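Local coordinates for possible acyl-[acyl-carrier protein] desaturase DESA2 (acyl-[acp] desaturase) (stearoyl-acp desaturase) (Mycobacterium tuberculosis, PDB 1ZA0) that is probably a di-iron acyl-[acyl-carrier-protein] desaturase that introduces a double bond into fatty acyl chains during mycobacterial fatty acid biosynthesis, at residues A68-L73 with R233-N238; R115-V120 with I173-L178. All coordinates share one frame; numbering follows the deposited sequence.

Interaction 1 of 2, residues A68-L73 with R233-N238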
loop_
_atom_site.group_PDB
_atom_site.type_symbol
_atom_site.label_atom_id
_atom_site.label_comp_id
_atom_site.label_asym_id
_atom_site.label_seq_id
_atom_site.Cartn_x
_atom_site.Cartn_y
_atom_site.Cartn_z
ATOM N N ALA A 68 12.250 2.216 -3.195
ATOM C CA ALA A 68 10.890 1.629 -3.106
ATOM C C ALA A 68 10.428 1.552 -1.625
ATOM O O ALA A 68 9.269 1.871 -1.301
ATOM C CB ALA A 68 10.859 0.295 -3.742
ATOM N N CYS A 69 11.332 1.152 -0.746
ATOM C CA CYS A 69 10.995 1.024 0.660
ATOM C C CYS A 69 10.710 2.406 1.330
ATOM O O CYS A 69 9.883 2.494 2.192
ATOM C CB CYS A 69 12.086 0.309 1.445
ATOM S SG CYS A 69 12.212 -1.452 1.100
ATOM N N GLU A 70 11.465 3.420 0.958
ATOM C CA GLU A 70 11.279 4.772 1.481
ATOM C C GLU A 70 9.969 5.346 1.035
ATOM O O GLU A 70 9.270 5.948 1.834
ATOM C CB GLU A 70 12.419 5.706 1.082
ATOM C CG GLU A 70 13.728 5.242 1.664
ATOM C CD GLU A 70 14.898 6.131 1.322
ATOM O OE1 GLU A 70 15.379 6.167 0.166
ATOM O OE2 GLU A 70 15.352 6.790 2.278
ATOM N N ILE A 71 9.593 5.094 -0.226
ATOM C CA ILE A 71 8.274 5.511 -0.700
ATOM C C ILE A 71 7.175 4.850 0.100
ATOM O O ILE A 71 6.229 5.520 0.526
ATOM C CB ILE A 71 8.122 5.194 -2.220
ATOM C CG1 ILE A 71 9.061 6.088 -3.024
ATOM C CG2 ILE A 71 6.611 5.336 -2.667
ATOM C CD1 ILE A 71 9.341 5.517 -4.435
ATOM N N LEU A 72 7.305 3.539 0.377
ATOM C CA LEU A 72 6.277 2.812 1.144
ATOM C C LEU A 72 6.120 3.346 2.555
ATOM O O LEU A 72 4.987 3.507 3.115
ATOM C CB LEU A 72 6.568 1.313 1.248
ATOM C CG LEU A 72 6.168 0.412 0.116
ATOM C CD1 LEU A 72 6.626 -1.054 0.358
ATOM C CD2 LEU A 72 4.693 0.530 -0.129
ATOM N N LEU A 73 7.273 3.596 3.130
ATOM C CA LEU A 73 7.320 4.064 4.497
ATOM C C LEU A 73 6.645 5.416 4.636
ATOM O O LEU A 73 5.796 5.639 5.568
ATOM C CB LEU A 73 8.754 4.095 4.964
ATOM C CG LEU A 73 8.920 4.705 6.361
ATOM C CD1 LEU A 73 8.103 3.904 7.430
ATOM C CD2 LEU A 73 10.369 4.830 6.725
ATOM N N ARG A 233 11.120 12.662 -7.008
ATOM C CA ARG A 233 11.040 12.459 -8.461
ATOM C C ARG A 233 12.038 11.403 -8.918
ATOM O O ARG A 233 11.696 10.528 -9.708
ATOM C CB ARG A 233 11.265 13.800 -9.223
ATOM N N ASP A 234 13.267 11.503 -8.414
ATOM C CA ASP A 234 14.346 10.563 -8.745
ATOM C C ASP A 234 14.049 9.133 -8.290
ATOM O O ASP A 234 14.294 8.181 -9.032
ATOM C CB ASP A 234 15.642 11.019 -8.052
ATOM C CG ASP A 234 16.280 12.244 -8.734
ATOM O OD1 ASP A 234 15.624 12.848 -9.632
ATOM O OD2 ASP A 234 17.439 12.655 -8.440
ATOM N N LYS A 235 13.572 8.992 -7.048
ATOM C CA LYS A 235 13.194 7.678 -6.507
ATOM C C LYS A 235 12.046 7.054 -7.294
ATOM O O LYS A 235 12.131 5.871 -7.665
ATOM C CB LYS A 235 12.840 7.753 -5.003
ATOM C CG LYS A 235 13.892 8.480 -4.173
ATOM C CD LYS A 235 13.682 8.326 -2.678
ATOM C CE LYS A 235 14.752 9.096 -1.933
ATOM N NZ LYS A 235 15.606 8.199 -1.180
ATOM N N LEU A 236 11.015 7.838 -7.583
ATOM C CA LEU A 236 9.881 7.337 -8.410
ATOM C C LEU A 236 10.361 6.852 -9.747
ATOM O O LEU A 236 9.939 5.811 -10.191
ATOM C CB LEU A 236 8.752 8.366 -8.636
ATOM C CG LEU A 236 7.901 8.821 -7.452
ATOM C CD1 LEU A 236 6.685 9.694 -7.907
ATOM C CD2 LEU A 236 7.381 7.726 -6.661
ATOM N N GLN A 237 11.270 7.595 -10.397
ATOM C CA GLN A 237 11.773 7.203 -11.732
ATOM C C GLN A 237 12.588 5.904 -11.628
ATOM O O GLN A 237 12.489 4.979 -12.459
ATOM C CB GLN A 237 12.640 8.343 -12.325
ATOM C CG GLN A 237 12.903 8.235 -13.849
ATOM C CD GLN A 237 11.624 8.142 -14.661
ATOM O OE1 GLN A 237 10.735 8.989 -14.507
ATOM N NE2 GLN A 237 11.503 7.104 -15.498
ATOM N N ASN A 238 13.364 5.803 -10.558
ATOM C CA ASN A 238 14.168 4.616 -10.355
ATOM C C ASN A 238 13.255 3.357 -10.177
ATOM O O ASN A 238 13.449 2.347 -10.800
ATOM C CB ASN A 238 15.068 4.824 -9.131
ATOM C CG ASN A 238 16.369 4.046 -9.199
ATOM O OD1 ASN A 238 16.908 3.784 -10.282
ATOM N ND2 ASN A 238 16.884 3.670 -8.035
#

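Interaction 2 of 2, residues R115-V120 with I173-L178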
loop_
_atom_site.group_PDB
_atom_site.type_symbol
_atom_site.label_atom_id
_atom_site.label_comp_id
_atom_site.label_asym_id
_atom_site.label_seq_id
_atom_site.Cartn_x
_atom_site.Cartn_y
_atom_site.Cartn_z
ATOM N N ARG A 115 10.362 0.801 9.011
ATOM C CA ARG A 115 11.251 1.737 9.698
ATOM C C ARG A 115 12.323 1.030 10.506
ATOM O O ARG A 115 13.496 1.373 10.377
ATOM C CB ARG A 115 10.473 2.669 10.604
ATOM C CG ARG A 115 11.275 3.774 11.259
ATOM C CD ARG A 115 10.410 4.787 12.045
ATOM N NE ARG A 115 9.646 5.631 11.155
ATOM C CZ ARG A 115 10.158 6.600 10.427
ATOM N NH1 ARG A 115 11.425 6.953 10.552
ATOM N NH2 ARG A 115 9.374 7.275 9.611
ATOM N N GLU A 116 11.905 0.067 11.318
ATOM C CA GLU A 116 12.809 -0.696 12.168
ATOM C C GLU A 116 13.840 -1.502 11.374
ATOM O O GLU A 116 15.045 -1.504 11.716
ATOM C CB GLU A 116 12.066 -1.558 13.171
ATOM C CG GLU A 116 11.398 -0.673 14.214
ATOM C CD GLU A 116 10.609 -1.413 15.298
ATOM O OE1 GLU A 116 10.611 -2.655 15.308
ATOM O OE2 GLU A 116 9.957 -0.692 16.098
ATOM N N TYR A 117 13.410 -2.133 10.297
ATOM C CA TYR A 117 14.347 -2.828 9.450
ATOM C C TYR A 117 15.382 -1.807 8.982
ATOM O O TYR A 117 16.597 -2.039 9.032
ATOM C CB TYR A 117 13.659 -3.463 8.242
ATOM C CG TYR A 117 14.627 -4.155 7.315
ATOM C CD1 TYR A 117 14.821 -5.516 7.365
ATOM C CD2 TYR A 117 15.293 -3.431 6.346
ATOM C CE1 TYR A 117 15.753 -6.162 6.485
ATOM C CE2 TYR A 117 16.198 -4.006 5.502
ATOM C CZ TYR A 117 16.454 -5.373 5.588
ATOM O OH TYR A 117 17.343 -5.933 4.661
ATOM N N LEU A 118 14.924 -0.688 8.449
ATOM C CA LEU A 118 15.809 0.244 7.793
ATOM C C LEU A 118 16.871 0.916 8.710
ATOM O O LEU A 118 18.028 1.168 8.266
ATOM C CB LEU A 118 15.001 1.317 7.116
ATOM C CG LEU A 118 14.266 0.902 5.827
ATOM C CD1 LEU A 118 13.419 2.040 5.259
ATOM C CD2 LEU A 118 15.265 0.369 4.810
ATOM N N VAL A 119 16.446 1.245 9.929
ATOM C CA VAL A 119 17.302 1.903 10.867
ATOM C C VAL A 119 18.279 0.885 11.491
ATOM O O VAL A 119 19.409 1.227 11.731
ATOM C CB VAL A 119 16.535 2.721 11.940
ATOM C CG1 VAL A 119 15.860 1.836 12.918
ATOM C CG2 VAL A 119 17.544 3.682 12.680
ATOM N N VAL A 120 17.858 -0.358 11.733
ATOM C CA VAL A 120 18.736 -1.347 12.317
ATOM C C VAL A 120 19.815 -1.757 11.324
ATOM O O VAL A 120 20.947 -2.053 11.732
ATOM C CB VAL A 120 17.927 -2.568 12.781
ATOM C CG1 VAL A 120 18.722 -3.766 12.901
ATOM C CG2 VAL A 120 17.137 -2.245 14.015
ATOM N N ILE A 173 13.675 -8.593 -4.538
ATOM C CA ILE A 173 14.560 -8.537 -3.347
ATOM C C ILE A 173 15.220 -9.870 -3.033
ATOM O O ILE A 173 14.538 -10.828 -2.768
ATOM C CB ILE A 173 13.761 -8.099 -2.062
ATOM C CG1 ILE A 173 13.260 -6.669 -2.226
ATOM C CG2 ILE A 173 14.595 -8.244 -0.815
ATOM C CD1 ILE A 173 12.337 -6.186 -1.054
ATOM N N GLU A 174 16.560 -9.904 -2.995
ATOM C CA GLU A 174 17.262 -11.129 -2.752
ATOM C C GLU A 174 17.600 -11.330 -1.279
ATOM O O GLU A 174 17.633 -12.465 -0.763
ATOM C CB GLU A 174 18.543 -11.186 -3.621
ATOM C CG GLU A 174 18.288 -11.076 -5.126
ATOM C CD GLU A 174 19.473 -11.655 -5.928
ATOM O OE1 GLU A 174 20.571 -11.815 -5.355
ATOM O OE2 GLU A 174 19.285 -12.067 -7.043
ATOM N N GLU A 175 17.782 -10.228 -0.559
ATOM C CA GLU A 175 17.962 -10.300 0.866
ATOM C C GLU A 175 16.702 -10.924 1.517
ATOM O O GLU A 175 15.617 -10.333 1.460
ATOM C CB GLU A 175 18.250 -8.910 1.442
ATOM C CG GLU A 175 18.909 -9.015 2.828
ATOM C CD GLU A 175 17.933 -9.364 3.941
ATOM O OE1 GLU A 175 17.074 -8.495 4.308
ATOM O OE2 GLU A 175 18.055 -10.451 4.517
ATOM N N PRO A 176 16.834 -12.117 2.069
ATOM C CA PRO A 176 15.700 -12.912 2.523
ATOM C C PRO A 176 14.839 -12.342 3.685
ATOM O O PRO A 176 13.654 -12.565 3.615
ATOM C CB PRO A 176 16.358 -14.199 2.969
ATOM C CG PRO A 176 17.792 -13.708 3.453
ATOM C CD PRO A 176 18.131 -12.853 2.265
ATOM N N ILE A 177 15.427 -11.726 4.715
ATOM C CA ILE A 177 14.669 -11.039 5.765
ATOM C C ILE A 177 13.738 -10.006 5.173
ATOM O O ILE A 177 12.542 -10.105 5.369
ATOM C CB ILE A 177 15.593 -10.388 6.800
ATOM C CG1 ILE A 177 16.568 -11.417 7.398
ATOM C CG2 ILE A 177 14.751 -9.794 7.945
ATOM C CD1 ILE A 177 15.912 -12.665 7.721
ATOM N N LEU A 178 14.267 -9.081 4.375
ATOM C CA LEU A 178 13.472 -8.050 3.726
ATOM C C LEU A 178 12.454 -8.574 2.734
ATOM O O LEU A 178 11.305 -8.054 2.658
ATOM C CB LEU A 178 14.309 -6.965 3.118
ATOM C CG LEU A 178 13.542 -5.724 2.553
ATOM C CD1 LEU A 178 12.818 -4.830 3.544
ATOM C CD2 LEU A 178 14.432 -4.789 1.725
#

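Interaction 1 of 2, residues A68-L73 with R233-N238
Lys-235 reaches from helix 233-241 across to helix 63-77 and overlaps two neighbours there, Ile-71 with the root of its side chain and Glu-70 with its ammonium end. The two chains of the ion pair cross at about a right angle. Lys-235 is extended as far as CE and then bends at its last torsion (chi4 -115°), which turns NZ toward the carboxylate. Glu-70 OE1 and Lys-235 NZ are paired as a salt bridge, but their modelled separation of 2.4 Å is too short to be taken literally, and the detail of the pairing is doubtful.

Beside the charges lies a small apolar patch. Ile-71 and Lys-235 run past each other in opposite senses, bringing Ile-71 CD1 to 4.2 Å from Lys-235 CB. The same methyl, Ile-71 CD1, meets Leu-236 CD2 at 3.7 Å, the isoleucine and leucine side chains crossing nearly perpendicularly. A chi1 of -68° sets Ile-71 CG1 anti to the carbonyl carbon, and CD1 at the end of that branch makes the contact. Ile-71 is buried, while Glu-70, Lys-235 and Leu-236 retain some exposure.

Tyr-232 adds a cation-pi partner for Lys-235 and also touches Glu-70 and Ile-71. Asp-67, one turn before Ile-71, accepts a hydrogen bond from Asn-238 ND2, giving a second polar tie between the helices.

The short segment axes approach to 9.9 Å, with 118° between their N-to-C directions, and 198 Å² is buried in total. This is a helix-helix contact in which an ion pair lies beside an apolar patch, and it joins the short helix 233-241 to helix 63-77 in the largely helical desaturase fold of the ferritin clan.

Interaction 2 of 2, residues R115-V120 with I173-L178
Tyr-117 and Glu-175 approach from opposite directions, the planes of ring and carboxylate nearly parallel, 15° apart, while Leu-178 lies across one face of the ring. Tyr-117 OH donates to Glu-175 OE1 over 2.6 Å, meeting that oxygen on its anti side and 33° out of the carboxylate plane. With CG of the tyrosine trans to the main-chain nitrogen, the ring projects from helix 95-121 and carries the hydroxyl to the start of helix 176-206.

Leu-178 CD1 sits over the ring centre, 4.0 Å from the Tyr-117 centroid, in a CH-pi contact. Leu-178 CB packs farther along, 3.6 Å from Tyr-117 CZ. At the ring edge, Ile-177 CG2 touches Tyr-117 CE1 at 4.0 Å. The ring is thus bordered on one face and along one edge by residues of the same first helical turn.

The carboxylate is held by three donors. Leu-178 N gives a hydrogen bond to Glu-175 OE1, coming from the opposite face of the carboxylate to the phenol, and Ile-177 N gives one of 2.9 Å to Glu-175 OE2. Both amides lie well above the carboxylate plane. A bend at chi2 (-77°) folds the glutamate back over these amides. Such grips limit its rotation, and the helix N-terminus would probably favour its charged form. Leu-178 also packs on Ile-65 of helix 63-77.

The arrangement is a glutamate N-cap of helix 176-206, braced by a tyrosine from helix 95-121; both helices supply ligands to the metal site of the desaturase bundle.

In the fold
The centres of the two interactions lie 16 Å apart, and helix 63-77 forms the bridge between them. From the segment used in interaction 1, Cys-69 SG packs on Leu-178 CD2 at 4.1 Å and Leu-73 CD2 on Arg-115 NH2 at 3.9 Å. Along the chain the order is 68-73, 115-120, 173-178 and 233-238, so both segments of interaction 2 fall between those of interaction 1 in the sequence. Interaction 2 ties helix 95-121 to the start of helix 176-206; interaction 1 instead attaches the later helix 233-241 to helix 63-77. Together they connect the metal-binding bundle to helix 233-241.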